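XRE family transcriptional regulator (Enterobacter cloacae subsp. cloacae, PDB 6B8W) probably acts as a DNA-binding transcription factor, of which this chain is the metal-binding cupin domain. Local coordinates at residues 48-53 / 83-88. Numbering follows the deposited sequence.
Sequences GELEMK and RPVHFH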
ATOM      1  N   GLY A  48       7.310   1.941 -12.113  1.00 28.73           N
ATOM      2  CA  GLY A  48       6.859   2.427 -13.410  1.00 29.74           C
ATOM      3  C   GLY A  48       6.228   3.797 -13.286  1.00 29.65           C
ATOM      4  O   GLY A  48       6.506   4.518 -12.339  1.00 29.72           O
ATOM      5  N   GLU A  49       5.380   4.134 -14.255  1.00 29.16           N
ATOM      6  CA  GLU A  49       4.694   5.419 -14.334  1.00 30.69           C
ATOM      7  C   GLU A  49       3.248   5.156 -14.689  1.00 28.96           C
ATOM      8  O   GLU A  49       2.971   4.432 -15.627  1.00 27.22           O
ATOM      9  CB  GLU A  49       5.264   6.270 -15.455  1.00 34.04           C
ATOM     10  CG  GLU A  49       6.729   6.551 -15.330  1.00 37.71           C
ATOM     11  CD  GLU A  49       7.240   7.436 -16.436  1.00 39.93           C
ATOM     12  OE1 GLU A  49       6.442   7.869 -17.303  1.00 37.94           O
ATOM     13  OE2 GLU A  49       8.451   7.708 -16.401  1.00 43.34           O
ATOM     14  N   LEU A  50       2.339   5.735 -13.925  1.00 27.72           N
ATOM     15  CA  LEU A  50       0.921   5.560 -14.151  1.00 26.96           C
ATOM     16  C   LEU A  50       0.224   6.873 -14.504  1.00 26.22           C
ATOM     17  O   LEU A  50       0.497   7.917 -13.907  1.00 27.39           O
ATOM     18  CB  LEU A  50       0.279   5.018 -12.868  1.00 26.56           C
ATOM     19  CG  LEU A  50      -1.239   4.789 -12.890  1.00 25.58           C
ATOM     20  CD1 LEU A  50      -1.574   3.660 -13.841  1.00 26.33           C
ATOM     21  CD2 LEU A  50      -1.752   4.467 -11.492  1.00 24.94           C
ATOM     22  N   GLU A  51      -0.707   6.808 -15.440  1.00 25.25           N
ATOM     23  CA  GLU A  51      -1.559   7.939 -15.723  1.00 25.82           C
ATOM     24  C   GLU A  51      -2.936   7.635 -15.103  1.00 24.82           C
ATOM     25  O   GLU A  51      -3.469   6.544 -15.292  1.00 23.44           O
ATOM     26  CB  GLU A  51      -1.674   8.166 -17.225  1.00 27.37           C
ATOM     27  CG  GLU A  51      -0.401   8.682 -17.858  1.00 28.00           C
ATOM     28  CD  GLU A  51      -0.482   8.749 -19.382  1.00 30.83           C
ATOM     29  OE1 GLU A  51      -1.123   7.865 -20.010  1.00 30.04           O
ATOM     30  OE2 GLU A  51       0.162   9.659 -19.965  1.00 32.66           O
ATOM     31  N   MET A  52      -3.469   8.582 -14.334  1.00 25.13           N
ATOM     32  CA  MET A  52      -4.790   8.466 -13.713  1.00 26.43           C
ATOM     33  C   MET A  52      -5.681   9.581 -14.232  1.00 26.11           C
ATOM     34  O   MET A  52      -5.276  10.749 -14.234  1.00 25.64           O
ATOM     35  CB  MET A  52      -4.742   8.632 -12.188  1.00 27.74           C
ATOM     36  CG  MET A  52      -4.212   7.455 -11.402  1.00 29.41           C
ATOM     37  SD  MET A  52      -5.145   5.937 -11.603  1.00 32.40           S
ATOM     38  CE  MET A  52      -6.749   6.421 -10.966  1.00 31.95           C
ATOM     39  N   LYS A  53      -6.893   9.218 -14.619  1.00 25.99           N
ATOM     40  CA  LYS A  53      -7.879  10.176 -15.057  1.00 27.01           C
ATOM     41  C   LYS A  53      -8.874  10.260 -13.900  1.00 26.94           C
ATOM     42  O   LYS A  53      -9.553   9.289 -13.597  1.00 25.28           O
ATOM     43  CB  LYS A  53      -8.585   9.739 -16.331  1.00 27.84           C
ATOM     44  CG  LYS A  53      -9.442  10.835 -16.921  1.00 29.40           C
ATOM     45  CD  LYS A  53     -10.158  10.387 -18.180  1.00 30.83           C
ATOM     46  CE  LYS A  53     -10.866  11.567 -18.830  1.00 33.40           C
ATOM     47  NZ  LYS A  53     -11.517  11.128 -20.091  1.00 34.53           N
ATOM     48  N   ARG A  83       7.082   0.211 -20.386  0.60 34.84           N
ATOM     49  CA  ARG A  83       7.236  -0.941 -19.506  0.60 34.46           C
ATOM     50  C   ARG A  83       6.015  -1.069 -18.606  0.60 32.81           C
ATOM     51  O   ARG A  83       5.272  -0.110 -18.439  0.60 32.52           O
ATOM     52  CB  ARG A  83       8.500  -0.802 -18.664  0.60 34.95           C
ATOM     53  CG  ARG A  83       8.463   0.323 -17.645  0.60 35.61           C
ATOM     54  CD  ARG A  83       9.770   0.373 -16.881  0.60 37.08           C
ATOM     55  NE  ARG A  83       9.752   1.372 -15.824  0.60 37.90           N
ATOM     56  CZ  ARG A  83       9.842   2.688 -16.008  0.60 38.96           C
ATOM     57  NH1 ARG A  83       9.924   3.214 -17.233  0.60 39.43           N
ATOM     58  NH2 ARG A  83       9.835   3.492 -14.951  0.60 38.47           N
ATOM     59  N   PRO A  84       5.798  -2.258 -18.022  1.00 33.48           N
ATOM     60  CA  PRO A  84       4.650  -2.397 -17.103  1.00 31.84           C
ATOM     61  C   PRO A  84       4.676  -1.412 -15.940  1.00 29.54           C
ATOM     62  O   PRO A  84       5.754  -0.984 -15.511  1.00 28.08           O
ATOM     63  CB  PRO A  84       4.784  -3.821 -16.563  1.00 32.74           C
ATOM     64  CG  PRO A  84       5.614  -4.554 -17.577  1.00 35.32           C
ATOM     65  CD  PRO A  84       6.530  -3.537 -18.195  1.00 34.31           C
ATOM     66  N   VAL A  85       3.498  -1.017 -15.482  1.00 28.12           N
ATOM     67  CA  VAL A  85       3.404  -0.170 -14.287  1.00 27.15           C
ATOM     68  C   VAL A  85       2.694  -0.990 -13.225  1.00 26.86           C
ATOM     69  O   VAL A  85       1.665  -1.609 -13.498  1.00 26.17           O
ATOM     70  CB  VAL A  85       2.697   1.173 -14.514  1.00 27.79           C
ATOM     71  CG1 VAL A  85       1.280   0.993 -15.050  1.00 28.37           C
ATOM     72  CG2 VAL A  85       2.680   1.999 -13.231  1.00 26.51           C
ATOM     73  N   HIS A  86       3.293  -1.033 -12.031  1.00 25.07           N
ATOM     74  CA  HIS A  86       2.762  -1.757 -10.898  1.00 25.41           C
ATOM     75  C   HIS A  86       2.240  -0.737  -9.892  1.00 25.45           C
ATOM     76  O   HIS A  86       2.973   0.151  -9.481  1.00 24.91           O
ATOM     77  CB  HIS A  86       3.877  -2.604 -10.270  1.00 26.26           C
ATOM     78  CG  HIS A  86       3.454  -3.382  -9.061  1.00 26.70           C
ATOM     79  ND1 HIS A  86       4.356  -3.813  -8.112  1.00 28.17           N
ATOM     80  CD2 HIS A  86       2.232  -3.761  -8.617  1.00 26.46           C
ATOM     81  CE1 HIS A  86       3.715  -4.466  -7.159  1.00 29.68           C
ATOM     82  NE2 HIS A  86       2.418  -4.428  -7.429  1.00 28.69           N
ATOM     83  N   PHE A  87       0.966  -0.836  -9.528  1.00 24.74           N
ATOM     84  CA  PHE A  87       0.419   0.081  -8.542  1.00 23.85           C
ATOM     85  C   PHE A  87      -0.500  -0.661  -7.603  1.00 23.13           C
ATOM     86  O   PHE A  87      -0.852  -1.806  -7.849  1.00 23.06           O
ATOM     87  CB  PHE A  87      -0.275   1.282  -9.192  1.00 23.19           C
ATOM     88  CG  PHE A  87      -1.474   0.935 -10.036  1.00 24.09           C
ATOM     89  CD1 PHE A  87      -1.320   0.552 -11.360  1.00 24.76           C
ATOM     90  CD2 PHE A  87      -2.755   1.034  -9.515  1.00 24.44           C
ATOM     91  CE1 PHE A  87      -2.420   0.253 -12.141  1.00 26.49           C
ATOM     92  CE2 PHE A  87      -3.869   0.739 -10.288  1.00 25.99           C
ATOM     93  CZ  PHE A  87      -3.709   0.353 -11.610  1.00 26.28           C
ATOM     94  N   HIS A  88      -0.801  -0.040  -6.471  1.00 22.61           N
ATOM     95  CA  HIS A  88      -1.777  -0.600  -5.553  1.00 23.28           C
ATOM     96  C   HIS A  88      -3.010   0.255  -5.585  1.00 23.81           C
ATOM     97  O   HIS A  88      -2.927   1.484  -5.725  1.00 23.95           O
ATOM     98  CB  HIS A  88      -1.330  -0.651  -4.089  1.00 24.06           C
ATOM     99  CG  HIS A  88      -0.177  -1.552  -3.812  1.00 25.39           C
ATOM    100  ND1 HIS A  88       0.474  -1.549  -2.594  1.00 26.09           N
ATOM    101  CD2 HIS A  88       0.474  -2.446  -4.587  1.00 26.07           C
ATOM    102  CE1 HIS A  88       1.459  -2.425  -2.626  1.00 27.37           C
ATOM    103  NE2 HIS A  88       1.493  -2.972  -3.827  1.00 26.39           N
TER
HETATM  104  O   HOH W   1       5.795   1.977 -16.363  1.00 32.26           O
HETATM  105  O   HOH W   2      10.069   6.137 -15.075  1.00 50.12           O
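L50 packs on F87, their side chains crossing at about a right angle. Methyl CD2 of L50 sits over one face of the F87 ring, 4.0 Å from its centroid and 16° off the ring normal, a CH-pi contact, while CD1 reaches toward the CD1-CE1 side of the ring. L50 swings CG away from its backbone N (chi1 179°), and chi2 then turns both methyls onto the ring. Two residues before F87, V85 lays CG2 against the backbone of E49, 3.4 Å from E49 O, and is the second apolar partner of L50, meeting its CB at 3.9 Å. No direct hydrogen bond joins the two segments; water does that work at the exposed end. One water accepts from E49 N and donates to R83 O. In the R83 conformer described here, a second water at the guanidinium edge accepts from NH2 and donates to E49 OE2, bridging opposite charges that do not touch. Beyond F87 lies Y77, which binds manganese in this protein, though no metal is bound to this chain in the model; the two rings are nearly parallel. Two sheets facing each other through such an apolar core, beside a metal site, make up the cupin beta-barrel.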